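Local coordinates for shikimate dehydrogenase (NADP(+)) (Thermus thermophilus, PDB 2CY0), which catalyses the reversible NADPH-linked reduction of 3-dehydroshikimate to shikimate in the biosynthesis of chorismate and the aromatic amino acids, at residues T86-E91 with R241-L246; L195-G200 with K221-Q226. All coordinates share one frame; numbering follows the deposited sequence.

Overall arrangement
The two contacts lie on opposite sides of the chain's centre, their centres about 38 Å apart, and share no element. Contact 1 belongs to the substrate-binding half: strand 86-90 of the mixed sheet meets the last turn of helix 229-244, and all five touching residues are buried. Contact 2 belongs to the Rossmann-type nucleotide-binding half, at the edge of its parallel sheet, and is only partly buried. Strand 224-226 of contact 2 is followed by helix 229-244 of contact 1, which carries the chain back between the halves. The chemistry differs accordingly: an indole N-H among apolar side chains in contact 1, a backbone bond and a water bridge beside a leucine in contact 2.

Contact 1: residues T86-E91 with R241-L246; sequences TVLQVE and RLWTGL
Trp243 carries its indole with CG beside the backbone N (chi1 -61°), which swings the pyrrole edge toward strand 86-90, where Thr86 holds its methyl CG2 anti to the backbone N, facing that ring. The result is one polar link: Trp243 NE1 donates to Val87 O at 3.0 Å. The bond is bent, 140° at the hydrogen, and the donor stands above the carbonyl plane, 52° out of it. Thr86 CG2 comes obliquely to the indole, 3.6 Å from Trp243 NE1. Apolar contacts flank this bond: Leu88 CB meets Leu242 CD2 at 3.7 Å, and Leu88 CD1 reaches the indole edge 4.1 Å from Trp243 CD1. A leucine in place of Trp243 would probably leave Val87 O without its indole donor and open a gap beside Thr86 CG2. The ring is stacked on Phe4 of strand 2-8, while Thr86 OG1 is hydrogen-bonded to Thr99 OG1. Thr86 follows Asn85, which binds shikimate, and its side chain lies about 5 Å from that of Gln235, another shikimate-binding residue. Strand 86-90 runs antiparallel between strands 56-59 and 93-97, with helix 229-244 ending against the sheet; Leu88 packs on Leu88 of the second subunit at the dimer interface.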
loop_
_atom_site.group_PDB
_atom_site.type_symbol
_atom_site.label_atom_id
_atom_site.label_comp_id
_atom_site.label_asym_id
_atom_site.label_seq_id
_atom_site.Cartn_x
_atom_site.Cartn_y
_atom_site.Cartn_z
ATOM N N THR B 86 -4.623 -9.536 6.831
ATOM C CA THR B 86 -3.462 -8.963 6.168
ATOM C C THR B 86 -3.199 -7.512 6.545
ATOM O O THR B 86 -4.050 -6.642 6.367
ATOM C CB THR B 86 -3.612 -9.074 4.643
ATOM O OG1 THR B 86 -3.867 -10.443 4.294
ATOM C CG2 THR B 86 -2.343 -8.600 3.946
ATOM N N VAL B 87 -2.001 -7.267 7.065
ATOM C CA VAL B 87 -1.590 -5.934 7.473
ATOM C C VAL B 87 -0.406 -5.472 6.629
ATOM O O VAL B 87 0.552 -6.219 6.432
ATOM C CB VAL B 87 -1.177 -5.911 8.965
ATOM C CG1 VAL B 87 -0.725 -4.512 9.363
ATOM C CG2 VAL B 87 -2.346 -6.357 9.833
ATOM N N LEU B 88 -0.495 -4.239 6.133
ATOM C CA LEU B 88 0.542 -3.615 5.311
ATOM C C LEU B 88 1.163 -2.448 6.076
ATOM O O LEU B 88 0.441 -1.636 6.655
ATOM C CB LEU B 88 -0.070 -3.083 4.008
ATOM C CG LEU B 88 0.769 -2.073 3.219
ATOM C CD1 LEU B 88 2.047 -2.730 2.716
ATOM C CD2 LEU B 88 -0.047 -1.546 2.046
ATOM N N GLN B 89 2.492 -2.361 6.064
ATOM C CA GLN B 89 3.202 -1.280 6.752
ATOM C C GLN B 89 3.903 -0.354 5.765
ATOM O O GLN B 89 4.745 -0.781 4.978
ATOM C CB GLN B 89 4.226 -1.851 7.736
ATOM C CG GLN B 89 5.004 -0.797 8.528
ATOM C CD GLN B 89 6.140 -0.175 7.739
ATOM O OE1 GLN B 89 6.094 1.002 7.371
ATOM N NE2 GLN B 89 7.168 -0.967 7.470
ATOM N N VAL B 90 3.548 0.921 5.832
ATOM C CA VAL B 90 4.103 1.931 4.954
ATOM C C VAL B 90 4.315 3.202 5.760
ATOM O O VAL B 90 3.382 3.712 6.367
ATOM C CB VAL B 90 3.134 2.229 3.804
ATOM C CG1 VAL B 90 3.539 3.476 3.131
ATOM C CG2 VAL B 90 3.118 1.085 2.812
ATOM N N GLU B 91 5.539 3.719 5.746
ATOM C CA GLU B 91 5.881 4.930 6.493
ATOM C C GLU B 91 5.492 4.834 7.965
ATOM O O GLU B 91 5.066 5.815 8.570
ATOM C CB GLU B 91 5.214 6.159 5.867
ATOM C CG GLU B 91 6.127 6.976 4.969
ATOM C CD GLU B 91 5.406 8.132 4.292
ATOM O OE1 GLU B 91 4.459 8.680 4.895
ATOM O OE2 GLU B 91 5.794 8.500 3.161
ATOM N N ARG B 241 0.735 -9.823 -3.153
ATOM C CA ARG B 241 0.543 -8.775 -4.162
ATOM C C ARG B 241 0.312 -7.452 -3.445
ATOM O O ARG B 241 0.814 -6.396 -3.844
ATOM C CB ARG B 241 -0.690 -9.059 -5.035
ATOM C CG ARG B 241 -0.877 -8.023 -6.154
ATOM C CD ARG B 241 -2.304 -7.916 -6.686
ATOM N NE ARG B 241 -2.311 -7.212 -7.967
ATOM C CZ ARG B 241 -3.182 -6.270 -8.327
ATOM N NH1 ARG B 241 -4.152 -5.889 -7.507
ATOM N NH2 ARG B 241 -3.071 -5.694 -9.518
ATOM N N LEU B 242 -0.469 -7.529 -2.380
ATOM C CA LEU B 242 -0.805 -6.371 -1.581
ATOM C C LEU B 242 0.456 -5.714 -0.995
ATOM O O LEU B 242 0.602 -4.493 -1.010
ATOM C CB LEU B 242 -1.752 -6.821 -0.477
ATOM C CG LEU B 242 -2.550 -5.766 0.267
ATOM C CD1 LEU B 242 -3.805 -6.404 0.845
ATOM C CD2 LEU B 242 -1.682 -5.152 1.352
ATOM N N TRP B 243 1.375 -6.532 -0.498
ATOM C CA TRP B 243 2.605 -6.014 0.084
ATOM C C TRP B 243 3.622 -5.524 -0.932
ATOM O O TRP B 243 4.297 -4.529 -0.697
ATOM C CB TRP B 243 3.285 -7.083 0.939
ATOM C CG TRP B 243 2.467 -7.560 2.087
ATOM C CD1 TRP B 243 1.676 -6.805 2.901
ATOM C CD2 TRP B 243 2.395 -8.896 2.579
ATOM N NE1 TRP B 243 1.113 -7.593 3.876
ATOM C CE2 TRP B 243 1.540 -8.881 3.702
ATOM C CE3 TRP B 243 2.970 -10.109 2.182
ATOM C CZ2 TRP B 243 1.246 -10.032 4.430
ATOM C CZ3 TRP B 243 2.678 -11.252 2.901
ATOM C CH2 TRP B 243 1.821 -11.205 4.017
ATOM N N THR B 244 3.728 -6.214 -2.064
ATOM C CA THR B 244 4.735 -5.866 -3.059
ATOM C C THR B 244 4.250 -5.406 -4.428
ATOM O O THR B 244 4.975 -4.720 -5.149
ATOM C CB THR B 244 5.664 -7.059 -3.299
ATOM O OG1 THR B 244 4.947 -8.079 -4.005
ATOM C CG2 THR B 244 6.152 -7.638 -1.973
ATOM N N GLY B 245 3.035 -5.796 -4.793
ATOM C CA GLY B 245 2.525 -5.440 -6.098
ATOM C C GLY B 245 2.736 -6.587 -7.077
ATOM O O GLY B 245 2.301 -6.519 -8.227
ATOM N N LEU B 246 3.409 -7.642 -6.624
ATOM C CA LEU B 246 3.662 -8.805 -7.469
ATOM C C LEU B 246 2.825 -9.986 -6.982
ATOM O O LEU B 246 2.781 -10.270 -5.784
ATOM C CB LEU B 246 5.142 -9.195 -7.435
ATOM C CG LEU B 246 6.199 -8.236 -7.984
ATOM C CD1 LEU B 246 6.263 -6.989 -7.122
ATOM C CD2 LEU B 246 7.547 -8.928 -7.985
#

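Contact 2: residues L195-G200 with K221-Q226; sequences LFPEEG and KGLKVQ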
loop_
_atom_site.group_PDB
_atom_site.type_symbol
_atom_site.label_atom_id
_atom_site.label_comp_id
_atom_site.label_asym_id
_atom_site.label_seq_id
_atom_site.Cartn_x
_atom_site.Cartn_y
_atom_site.Cartn_z
ATOM N N LEU B 195 -28.879 -35.025 3.002
ATOM C CA LEU B 195 -29.251 -33.630 2.812
ATOM C C LEU B 195 -28.404 -32.952 1.738
ATOM O O LEU B 195 -28.527 -31.750 1.505
ATOM C CB LEU B 195 -29.123 -32.878 4.139
ATOM C CG LEU B 195 -30.017 -33.424 5.251
ATOM C CD1 LEU B 195 -29.795 -32.644 6.535
ATOM C CD2 LEU B 195 -31.472 -33.335 4.811
ATOM N N PHE B 196 -27.551 -33.729 1.079
ATOM C CA PHE B 196 -26.690 -33.182 0.041
ATOM C C PHE B 196 -27.427 -32.736 -1.206
ATOM O O PHE B 196 -28.343 -33.409 -1.686
ATOM C CB PHE B 196 -25.598 -34.188 -0.332
ATOM C CG PHE B 196 -24.295 -33.919 0.351
ATOM C CD1 PHE B 196 -23.443 -32.926 -0.121
ATOM C CD2 PHE B 196 -23.940 -34.616 1.498
ATOM C CE1 PHE B 196 -22.267 -32.616 0.554
ATOM C CE2 PHE B 196 -22.763 -34.314 2.183
ATOM C CZ PHE B 196 -21.922 -33.315 1.706
ATOM N N PRO B 197 -27.036 -31.577 -1.745
ATOM C CA PRO B 197 -27.671 -31.049 -2.942
ATOM C C PRO B 197 -27.802 -32.043 -4.069
ATOM O O PRO B 197 -27.093 -33.037 -4.171
ATOM C CB PRO B 197 -26.816 -29.824 -3.292
ATOM C CG PRO B 197 -25.522 -30.080 -2.590
ATOM C CD PRO B 197 -25.966 -30.677 -1.292
ATOM N N GLU B 198 -28.756 -31.720 -4.921
ATOM C CA GLU B 198 -29.132 -32.506 -6.077
ATOM C C GLU B 198 -28.101 -32.292 -7.176
ATOM O O GLU B 198 -27.561 -33.248 -7.722
ATOM C CB GLU B 198 -30.552 -32.066 -6.468
ATOM C CG GLU B 198 -31.413 -32.011 -5.171
ATOM C CD GLU B 198 -32.549 -31.019 -5.242
ATOM O OE1 GLU B 198 -32.541 -30.171 -6.165
ATOM O OE2 GLU B 198 -33.426 -31.057 -4.348
ATOM N N GLU B 199 -27.827 -31.029 -7.478
ATOM C CA GLU B 199 -26.851 -30.629 -8.493
ATOM C C GLU B 199 -25.942 -29.608 -7.821
ATOM O O GLU B 199 -26.264 -29.155 -6.720
ATOM C CB GLU B 199 -27.554 -29.948 -9.663
ATOM C CG GLU B 199 -28.292 -30.859 -10.604
ATOM C CD GLU B 199 -28.030 -30.488 -12.048
ATOM O OE1 GLU B 199 -28.444 -29.384 -12.464
ATOM O OE2 GLU B 199 -27.399 -31.294 -12.762
ATOM N N GLY B 200 -24.813 -29.262 -8.447
ATOM C CA GLY B 200 -23.956 -28.252 -7.847
ATOM C C GLY B 200 -22.514 -28.542 -7.471
ATOM O O GLY B 200 -21.835 -29.365 -8.083
ATOM N N LYS B 221 -21.990 -37.997 -4.382
ATOM C CA LYS B 221 -23.296 -37.541 -4.848
ATOM C C LYS B 221 -23.279 -36.932 -6.243
ATOM O O LYS B 221 -24.331 -36.761 -6.858
ATOM C CB LYS B 221 -23.892 -36.547 -3.851
ATOM C CG LYS B 221 -24.543 -37.229 -2.663
ATOM C CD LYS B 221 -25.771 -38.015 -3.118
ATOM C CE LYS B 221 -26.261 -38.992 -2.055
ATOM N NZ LYS B 221 -26.489 -38.336 -0.740
ATOM N N GLY B 222 -22.091 -36.601 -6.741
ATOM C CA GLY B 222 -21.993 -36.041 -8.076
ATOM C C GLY B 222 -21.730 -34.551 -8.137
ATOM O O GLY B 222 -21.797 -33.959 -9.214
ATOM N N LEU B 223 -21.437 -33.942 -6.991
ATOM C CA LEU B 223 -21.152 -32.513 -6.929
ATOM C C LEU B 223 -19.678 -32.254 -7.259
ATOM O O LEU B 223 -18.826 -33.117 -7.028
ATOM C CB LEU B 223 -21.462 -31.979 -5.526
ATOM C CG LEU B 223 -22.907 -31.695 -5.103
ATOM C CD1 LEU B 223 -23.832 -32.831 -5.483
ATOM C CD2 LEU B 223 -22.923 -31.458 -3.607
ATOM N N LYS B 224 -19.377 -31.089 -7.831
ATOM C CA LYS B 224 -17.984 -30.744 -8.125
ATOM C C LYS B 224 -17.454 -30.385 -6.740
ATOM O O LYS B 224 -18.213 -29.921 -5.891
ATOM C CB LYS B 224 -17.877 -29.504 -9.024
ATOM C CG LYS B 224 -18.608 -29.577 -10.352
ATOM C CD LYS B 224 -18.752 -28.178 -10.967
ATOM C CE LYS B 224 -17.975 -28.044 -12.267
ATOM N NZ LYS B 224 -18.699 -27.179 -13.243
ATOM N N VAL B 225 -16.172 -30.598 -6.489
ATOM C CA VAL B 225 -15.648 -30.268 -5.175
ATOM C C VAL B 225 -14.303 -29.553 -5.232
ATOM O O VAL B 225 -13.580 -29.636 -6.218
ATOM C CB VAL B 225 -15.494 -31.536 -4.299
ATOM C CG1 VAL B 225 -16.858 -32.151 -4.027
ATOM C CG2 VAL B 225 -14.584 -32.540 -4.987
ATOM N N GLN B 226 -13.992 -28.834 -4.162
ATOM C CA GLN B 226 -12.731 -28.121 -4.061
ATOM C C GLN B 226 -12.269 -28.233 -2.615
ATOM O O GLN B 226 -13.063 -28.062 -1.684
ATOM C CB GLN B 226 -12.910 -26.644 -4.450
ATOM C CG GLN B 226 -11.597 -25.871 -4.557
ATOM C CD GLN B 226 -11.783 -24.456 -5.096
ATOM O OE1 GLN B 226 -12.267 -23.565 -4.399
ATOM N NE2 GLN B 226 -11.400 -24.251 -6.348
HETATM O O HOH W 1 -23.591 -31.513 -10.253
#
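Leu223 leaves its backbone alongside the loop 195-200, its two methyls then turn in toward Phe196 and Pro197, and it gives up more surface than any other residue here. Its CG lies beside the backbone N (chi1 -78°), and the branches then divide: CD2 meets the edge of the Phe196 ring, 3.8 Å from Phe196 CD1, while CD1 faces the loop backbone, 3.5 Å from Pro197 O. These two approaches define the close-packed part, which Phe196 continues inward to Leu175 of strand 174-177 and Ala218 of helix 213-220. The pyrrolidine of Pro197 crosses the leucine at about a right angle, though how closely they approach is doubtful. The outer part is looser. Lys221, an exposed residue, lends its aliphatic stem, with CG 4.0 Å from Phe196 CB. Glu198 turns its carboxylate to a salt bridge with Arg173. Elsewhere along the margin, a water joins the two backbones, accepting from Gly200 N at 3.1 Å and donating to Gly222 O at 3.2 Å, next to the Schellman motif that Gly222 forms after helix 213-220. Where the two segments draw together, Lys224 N donates to Gly200 O at 3.0 Å and 164°, in the carbonyl plane and on a lone pair. The bond lies just ahead of the backbone bonds of Lys224 and Gln226 with Ala202, consistent with its fixing the register as strands 201-204 and 224-226 begin to pair in parallel, while Leu223 fills the apolar side against Phe196.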